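Local coordinates for protein Sso-CP2 metallo-carboxypetidase (PDB 4MMO) that probably cleaves peptides from their carboxyl ends as a zinc-dependent peptidase of the M20 family, at residues I58-K63 / N126-L131; I116-D121 / H426-L431; P173-G178 / V396-A401. One frame throughout, in Å; residues are numbered along the deposited sequence.

Contact 1: residues I58-K63 / N126-L131; sequences INVNAK and NVNVKL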
# COMPACT_ATOMS: atom_id res chain seq x y z
N ILE A 58 22.68 -12.24 -40.75
CA ILE A 58 24.02 -12.45 -41.27
C ILE A 58 24.05 -13.84 -41.89
O ILE A 58 24.16 -14.84 -41.18
CB ILE A 58 25.09 -12.36 -40.16
CG1 ILE A 58 25.00 -11.00 -39.45
CG2 ILE A 58 26.48 -12.54 -40.73
CD1 ILE A 58 24.10 -11.00 -38.23
N ASN A 59 23.92 -13.90 -43.21
CA ASN A 59 23.90 -15.17 -43.93
C ASN A 59 25.26 -15.49 -44.54
O ASN A 59 25.81 -14.69 -45.30
CB ASN A 59 22.84 -15.14 -45.02
CG ASN A 59 22.72 -16.48 -45.74
OD1 ASN A 59 22.14 -17.42 -45.22
ND2 ASN A 59 23.29 -16.55 -46.94
N VAL A 60 25.78 -16.67 -44.21
CA VAL A 60 27.03 -17.16 -44.79
C VAL A 60 26.81 -18.51 -45.47
O VAL A 60 27.74 -19.30 -45.61
CB VAL A 60 28.13 -17.30 -43.72
CG1 VAL A 60 28.52 -15.93 -43.18
CG2 VAL A 60 27.68 -18.21 -42.58
N ASN A 61 25.57 -18.77 -45.88
CA ASN A 61 25.22 -20.01 -46.58
C ASN A 61 25.56 -21.27 -45.79
O ASN A 61 25.83 -22.32 -46.38
CB ASN A 61 25.89 -20.05 -47.95
CG ASN A 61 25.40 -18.94 -48.86
OD1 ASN A 61 26.15 -18.01 -49.18
ND2 ASN A 61 24.15 -19.03 -49.28
N ALA A 62 25.55 -21.17 -44.47
CA ALA A 62 25.81 -22.33 -43.62
C ALA A 62 24.55 -23.16 -43.46
O ALA A 62 23.44 -22.67 -43.69
CB ALA A 62 26.33 -21.89 -42.26
N LYS A 63 24.72 -24.41 -43.06
CA LYS A 63 23.60 -25.33 -42.90
C LYS A 63 22.78 -25.03 -41.64
O LYS A 63 21.58 -25.31 -41.59
CB LYS A 63 24.10 -26.78 -42.86
CG LYS A 63 24.69 -27.25 -44.18
CD LYS A 63 25.18 -28.70 -44.09
CE LYS A 63 25.67 -29.20 -45.44
NZ LYS A 63 26.95 -28.56 -45.84
N ASN A 126 30.64 -19.84 -39.44
CA ASN A 126 30.08 -20.99 -40.14
C ASN A 126 28.69 -21.35 -39.63
O ASN A 126 28.29 -22.51 -39.62
CB ASN A 126 31.03 -22.19 -40.01
CG ASN A 126 32.35 -21.95 -40.70
OD1 ASN A 126 32.43 -21.95 -41.93
ND2 ASN A 126 33.40 -21.74 -39.92
N VAL A 127 27.97 -20.31 -39.22
CA VAL A 127 26.57 -20.44 -38.82
C VAL A 127 25.86 -19.15 -39.20
O VAL A 127 26.36 -18.06 -38.94
CB VAL A 127 26.44 -20.73 -37.31
CG1 VAL A 127 27.20 -19.71 -36.49
CG2 VAL A 127 24.97 -20.78 -36.88
N ASN A 128 24.70 -19.28 -39.83
CA ASN A 128 23.89 -18.12 -40.14
C ASN A 128 23.34 -17.55 -38.84
O ASN A 128 22.92 -18.31 -37.96
CB ASN A 128 22.75 -18.50 -41.07
CG ASN A 128 23.23 -19.16 -42.34
OD1 ASN A 128 24.20 -18.73 -42.95
ND2 ASN A 128 22.55 -20.23 -42.74
N VAL A 129 23.37 -16.23 -38.71
CA VAL A 129 22.93 -15.57 -37.49
C VAL A 129 21.81 -14.58 -37.78
O VAL A 129 21.92 -13.72 -38.66
CB VAL A 129 24.10 -14.84 -36.80
CG1 VAL A 129 23.61 -14.03 -35.60
CG2 VAL A 129 25.14 -15.84 -36.38
N LYS A 130 20.72 -14.73 -37.04
CA LYS A 130 19.61 -13.78 -37.07
C LYS A 130 19.56 -13.09 -35.72
O LYS A 130 19.58 -13.75 -34.68
CB LYS A 130 18.30 -14.51 -37.35
CG LYS A 130 18.26 -15.15 -38.72
CD LYS A 130 16.95 -15.88 -38.94
CE LYS A 130 16.82 -16.34 -40.38
NZ LYS A 130 15.55 -17.07 -40.61
N LEU A 131 19.51 -11.76 -35.75
CA LEU A 131 19.51 -10.95 -34.54
C LEU A 131 18.13 -10.36 -34.28
O LEU A 131 17.50 -9.83 -35.19
CB LEU A 131 20.52 -9.81 -34.66
CG LEU A 131 21.98 -10.16 -34.94
CD1 LEU A 131 22.78 -8.88 -35.09
CD2 LEU A 131 22.56 -11.04 -33.84

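Contact 2: residues I116-D121 / H426-L431; sequences IKHLLD and HTEEFL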
# COMPACT_ATOMS: atom_id res chain seq x y z
N ILE A 116 30.74 -11.75 -33.29
CA ILE A 116 30.31 -12.03 -34.66
C ILE A 116 31.19 -11.28 -35.64
O ILE A 116 31.59 -11.82 -36.67
CB ILE A 116 28.84 -11.65 -34.88
CG1 ILE A 116 27.94 -12.53 -34.01
CG2 ILE A 116 28.44 -11.81 -36.35
CD1 ILE A 116 26.49 -12.05 -33.93
N LYS A 117 31.50 -10.03 -35.31
CA LYS A 117 32.35 -9.19 -36.14
C LYS A 117 33.72 -9.82 -36.33
O LYS A 117 34.26 -9.85 -37.43
CB LYS A 117 32.51 -7.81 -35.50
CG LYS A 117 33.37 -6.85 -36.30
CD LYS A 117 33.67 -5.59 -35.52
CE LYS A 117 34.08 -4.45 -36.44
NZ LYS A 117 35.16 -4.84 -37.37
N HIS A 118 34.30 -10.29 -35.23
CA HIS A 118 35.63 -10.87 -35.27
C HIS A 118 35.66 -12.08 -36.20
O HIS A 118 36.53 -12.19 -37.05
CB HIS A 118 36.08 -11.26 -33.86
CG HIS A 118 36.30 -10.08 -32.96
ND1 HIS A 118 36.63 -10.21 -31.63
CD2 HIS A 118 36.22 -8.75 -33.20
CE1 HIS A 118 36.75 -9.01 -31.09
NE2 HIS A 118 36.51 -8.11 -32.02
N LEU A 119 34.68 -12.97 -36.05
CA LEU A 119 34.61 -14.15 -36.89
C LEU A 119 34.41 -13.78 -38.36
O LEU A 119 35.01 -14.39 -39.24
CB LEU A 119 33.49 -15.09 -36.41
CG LEU A 119 33.67 -15.70 -35.02
CD1 LEU A 119 32.55 -16.68 -34.72
CD2 LEU A 119 35.02 -16.39 -34.88
N LEU A 120 33.57 -12.78 -38.62
CA LEU A 120 33.36 -12.30 -39.98
C LEU A 120 34.66 -11.75 -40.57
O LEU A 120 34.98 -12.01 -41.73
CB LEU A 120 32.29 -11.21 -40.02
CG LEU A 120 30.82 -11.64 -39.99
CD1 LEU A 120 29.91 -10.42 -39.88
CD2 LEU A 120 30.47 -12.45 -41.23
N ASP A 121 35.39 -10.99 -39.77
CA ASP A 121 36.63 -10.37 -40.21
C ASP A 121 37.70 -11.40 -40.57
O ASP A 121 38.68 -11.08 -41.26
CB ASP A 121 37.17 -9.43 -39.13
CG ASP A 121 36.35 -8.15 -39.00
OD1 ASP A 121 35.52 -7.87 -39.88
OD2 ASP A 121 36.56 -7.42 -38.00
N HIS A 426 33.82 -15.88 -25.02
CA HIS A 426 32.87 -16.98 -24.86
C HIS A 426 31.98 -17.12 -26.09
O HIS A 426 31.69 -18.23 -26.53
CB HIS A 426 32.02 -16.76 -23.61
CG HIS A 426 31.12 -17.90 -23.27
ND1 HIS A 426 30.22 -17.85 -22.23
CD2 HIS A 426 30.97 -19.13 -23.83
CE1 HIS A 426 29.56 -18.99 -22.16
NE2 HIS A 426 29.99 -19.78 -23.12
N THR A 427 31.54 -16.00 -26.64
CA THR A 427 30.64 -16.03 -27.78
C THR A 427 31.36 -16.55 -29.02
O THR A 427 30.80 -17.33 -29.79
CB THR A 427 30.08 -14.63 -28.11
OG1 THR A 427 29.44 -14.08 -26.95
CG2 THR A 427 29.08 -14.71 -29.26
N GLU A 428 32.59 -16.09 -29.21
CA GLU A 428 33.42 -16.53 -30.33
C GLU A 428 33.59 -18.04 -30.31
O GLU A 428 33.31 -18.71 -31.30
CB GLU A 428 34.79 -15.84 -30.27
CG GLU A 428 34.79 -14.43 -30.84
CD GLU A 428 36.07 -13.66 -30.56
OE1 GLU A 428 36.86 -14.08 -29.68
OE2 GLU A 428 36.30 -12.63 -31.21
N GLU A 429 34.04 -18.58 -29.18
CA GLU A 429 34.22 -20.02 -29.04
C GLU A 429 32.90 -20.75 -29.23
O GLU A 429 32.86 -21.82 -29.83
CB GLU A 429 34.82 -20.36 -27.68
CG GLU A 429 36.33 -20.26 -27.62
CD GLU A 429 37.02 -21.23 -28.57
OE1 GLU A 429 38.18 -20.96 -28.95
OE2 GLU A 429 36.41 -22.25 -28.93
N PHE A 430 31.81 -20.16 -28.73
CA PHE A 430 30.50 -20.79 -28.88
C PHE A 430 30.12 -20.90 -30.36
O PHE A 430 29.62 -21.93 -30.79
CB PHE A 430 29.42 -20.04 -28.11
CG PHE A 430 28.03 -20.35 -28.58
CD1 PHE A 430 27.43 -21.56 -28.28
CD2 PHE A 430 27.32 -19.43 -29.34
CE1 PHE A 430 26.16 -21.86 -28.73
CE2 PHE A 430 26.05 -19.72 -29.79
CZ PHE A 430 25.46 -20.93 -29.48
N LEU A 431 30.38 -19.84 -31.12
CA LEU A 431 30.00 -19.80 -32.53
C LEU A 431 30.89 -20.70 -33.40
O LEU A 431 30.47 -21.15 -34.46
CB LEU A 431 30.05 -18.36 -33.06
CG LEU A 431 29.03 -17.35 -32.51
CD1 LEU A 431 29.39 -15.95 -32.98
CD2 LEU A 431 27.61 -17.68 -32.94

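Contact 3: residues P173-G178 / V396-A401; sequences PQIVLG and VSAIGA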
# COMPACT_ATOMS: atom_id res chain seq x y z
N PRO A 173 30.67 -19.43 -14.96
CA PRO A 173 29.61 -19.09 -15.92
C PRO A 173 28.36 -19.93 -15.69
O PRO A 173 28.48 -21.06 -15.21
CB PRO A 173 30.25 -19.40 -17.27
CG PRO A 173 31.31 -20.41 -16.97
CD PRO A 173 31.84 -20.05 -15.62
N GLN A 174 27.20 -19.39 -16.03
CA GLN A 174 25.93 -20.08 -15.82
C GLN A 174 25.23 -20.42 -17.13
O GLN A 174 25.21 -19.62 -18.06
CB GLN A 174 25.01 -19.24 -14.93
CG GLN A 174 25.52 -19.10 -13.51
CD GLN A 174 24.59 -18.30 -12.63
OE1 GLN A 174 24.11 -18.79 -11.61
NE2 GLN A 174 24.32 -17.06 -13.03
N ILE A 175 24.66 -21.62 -17.18
CA ILE A 175 23.91 -22.09 -18.33
C ILE A 175 22.49 -22.36 -17.84
O ILE A 175 22.29 -23.15 -16.91
CB ILE A 175 24.49 -23.40 -18.90
CG1 ILE A 175 26.00 -23.29 -19.14
CG2 ILE A 175 23.77 -23.80 -20.19
CD1 ILE A 175 26.40 -22.27 -20.17
N VAL A 176 21.52 -21.71 -18.47
CA VAL A 176 20.14 -21.77 -18.00
C VAL A 176 19.22 -22.30 -19.10
O VAL A 176 19.14 -21.74 -20.19
CB VAL A 176 19.67 -20.38 -17.54
CG1 VAL A 176 18.30 -20.47 -16.88
CG2 VAL A 176 20.70 -19.79 -16.56
N LEU A 177 18.54 -23.40 -18.79
CA LEU A 177 17.79 -24.15 -19.79
C LEU A 177 16.29 -23.87 -19.76
O LEU A 177 15.50 -24.69 -20.22
CB LEU A 177 18.01 -25.65 -19.57
CG LEU A 177 19.46 -26.10 -19.43
CD1 LEU A 177 19.53 -27.61 -19.31
CD2 LEU A 177 20.30 -25.62 -20.60
N GLY A 178 15.90 -22.72 -19.22
CA GLY A 178 14.49 -22.39 -19.17
C GLY A 178 14.14 -21.19 -18.30
O GLY A 178 15.01 -20.49 -17.81
N VAL A 396 18.61 -21.96 -25.12
CA VAL A 396 19.43 -21.83 -23.92
C VAL A 396 19.64 -20.36 -23.59
O VAL A 396 19.54 -19.50 -24.47
CB VAL A 396 20.81 -22.51 -24.11
CG1 VAL A 396 21.57 -21.86 -25.26
CG2 VAL A 396 21.63 -22.48 -22.83
N SER A 397 19.91 -20.06 -22.32
CA SER A 397 20.31 -18.72 -21.92
C SER A 397 21.69 -18.79 -21.29
O SER A 397 21.86 -19.28 -20.18
CB SER A 397 19.31 -18.13 -20.94
OG SER A 397 19.61 -16.76 -20.70
N ALA A 398 22.67 -18.28 -22.02
CA ALA A 398 24.06 -18.33 -21.58
C ALA A 398 24.86 -17.27 -22.31
O ALA A 398 24.43 -16.76 -23.34
CB ALA A 398 24.63 -19.68 -21.86
N ILE A 399 26.06 -17.01 -21.79
CA ILE A 399 26.92 -15.88 -22.16
C ILE A 399 26.46 -14.66 -21.38
O ILE A 399 25.28 -14.30 -21.42
CB ILE A 399 26.95 -15.56 -23.67
CG1 ILE A 399 27.31 -16.82 -24.47
CG2 ILE A 399 27.96 -14.45 -23.94
CD1 ILE A 399 27.14 -16.66 -25.97
N GLY A 400 27.38 -14.03 -20.67
CA GLY A 400 27.05 -12.86 -19.86
C GLY A 400 28.25 -11.99 -19.56
O GLY A 400 29.29 -12.47 -19.10
N ALA A 401 28.10 -10.70 -19.82
CA ALA A 401 29.14 -9.73 -19.52
C ALA A 401 29.17 -9.42 -18.03
O ALA A 401 30.18 -8.94 -17.51
CB ALA A 401 28.91 -8.46 -20.31
O HOH W 1 27.11 -18.68 -19.81

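Contact 1: residues I58-K63 / N126-L131
Ile58 and Val129 form a hydrogen-bonded antiparallel pair, their CA atoms 5.0 Å apart. Ile58 N reaches Val129 O at 2.7 Å in an almost linear bond (177° at the hydrogen), and Val129 N returns one to Ile58 O. Beyond this rung the loop 59-63 leaves the ladder and curls across Val127 and Asn128, where a side chain takes over from the backbone. Asn128 has its CG anti to its own carbonyl carbon (chi1 -56°), which turns the amide in under the loop. Its OD1 accepts two bonds, which do most of the holding: Val60 N comes nearly end-on at 2.9 Å, Ala62 N at a steeper angle (108° at the oxygen) and 3.2 Å. ND2 adds a weak bond to Ala62 O at 2.8 Å and another weak one to Thr65, which probably limits how far the amide can turn. The Ala62 methyl lies against the backbone of Asn126 and Val127, its CB 3.3 Å from Asn126 O, and Val60 slides past the Asn128 amide with CG2 nearest OD1. At the other end, Ile58 CD1 reaches Val129 CG1 and Leu131 CG, each at 4.0 Å, on the face covered by helix 102-121. In the mixed sheet, strand 128-134 lies between 53-58 and 65-71, so the loop joining those two must pass over it. Here a side-chain amide stands in for backbone partners in that connection, within the mixed sheet of the M20 α/β fold.

Contact 2: residues I116-D121 / H426-L431
His118 and Glu428 join two helices through an imidazole and a carboxylate, and the ring can be followed outward one atom at a time. CB, aimed at the other helix, already lies 3.0 Å from Glu428 OE2. With CG anti to the carbonyl carbon (chi1 -67°), the ring swings so that CG sits 3.1 Å from the same oxygen and ND1 faces it. ND1 donates to OE2 at 2.5 Å, a bond modelled so short that its exact length is doubtful. OE2 stands at the ring's edge, near its plane, while the carboxylate as a whole is turned 51° from the imidazole. CE1, the next atom round, is still close to OE2, at 3.6 Å. On the far side of the ring NE2 is hydrogen-bonded to Glu4, so the histidine is held at both nitrogens between two carboxylates, a setting that may well favour its protonated form. Glu428 makes its side of the bond with an extended chain that leans across from helix 417-433. A leucine in place of His118 would probably leave the carboxylates of Glu428 and Glu4 each without its ring-nitrogen partner. Deeper in, the contact is apolar. Leu119 CD1 presses against Leu431 CB at 3.4 Å, and Ile116 CG1 meets Leu431 CD1 at 3.9 Å, so one leucine is touched by two residues of helix 102-121, three positions apart. The axes of the two segments pass 9.6 Å from each other at -53°. With a leucine-isoleucine seam and a polar clasp beside it, helices 102-121 and 417-433 pack side by side on the mixed sheet of the peptidase's α/β fold.

Contact 3: residues P173-G178 / V396-A401
Ser397 N donates to Val176 O at 2.8 Å, the shorter of the two direct bonds between these segments; the carbonyl accepts in its own plane. Val176 N answers by bonding to Ser397 O at 3.0 Å, from a position tilted 28° out of that carbonyl's plane. Together they make a single antiparallel hydrogen-bonded bridge, with CB of Val176 and CB of Ser397 on one side of it. Beyond this bridge a water joins the two backbones. Segment 396-401 has moved away from 173-178 here, and the water links Gln174 O and Ile399 N, donating to Gln174 O at 2.7 Å and accepting from Ile399 N at 2.8 Å. Each backbone group thereby has a partner. On the face opposite Val176 and Ser397, Ile175 spreads its branches over the neighbouring segment: CG2, anti to the backbone N, crosses Val396 CG2 at 3.6 Å, while CG1 on the other arm carries CD1 to Ala398 CB, also at 3.6 Å. Leu177 CD2 reaches Val396 CG2 more loosely. Met359 of helix 354-367 adds to this apolar face by touching both Ile175 and Ala398. The hydroxyl of Ser397 looks elsewhere, making a weak hydrogen bond to Gly164, and its side chain is about 5 Å from that of the zinc ligand Glu163 and about 8 Å from the zinc. Strand 174-176 also pairs in parallel with 372-374, so it is held along both edges. The chemistry implies a seam closed by backbone bonds, one bridging water and close hydrocarbon contacts, running close beside the metal site, probably in its second shell, without supplying a ligand to it.

The three contacts illustrate how chemistry follows depth in one domain. Contact 1 is partly buried, at a loop end of an inner strand of the mixed sheet, and relies on a side-chain amide to hold a loop. Contact 2 is buried yet has a polar margin, and couples two helices over that sheet; contacts 1 and 2 meet directly, helix 102-121 packing on the strand of contact 1 with Ile116 CD1 3.9 Å from Val129 CG1. Contact 3 sits nearer the centre of the chain and the zinc, and is dominated by backbone pairing and aliphatic packing. It reaches contact 2 through Ile399, which packs on His426 and Thr427 of helix 417-433, whereas contacts 1 and 3 do not touch, their centres being about 21 Å apart.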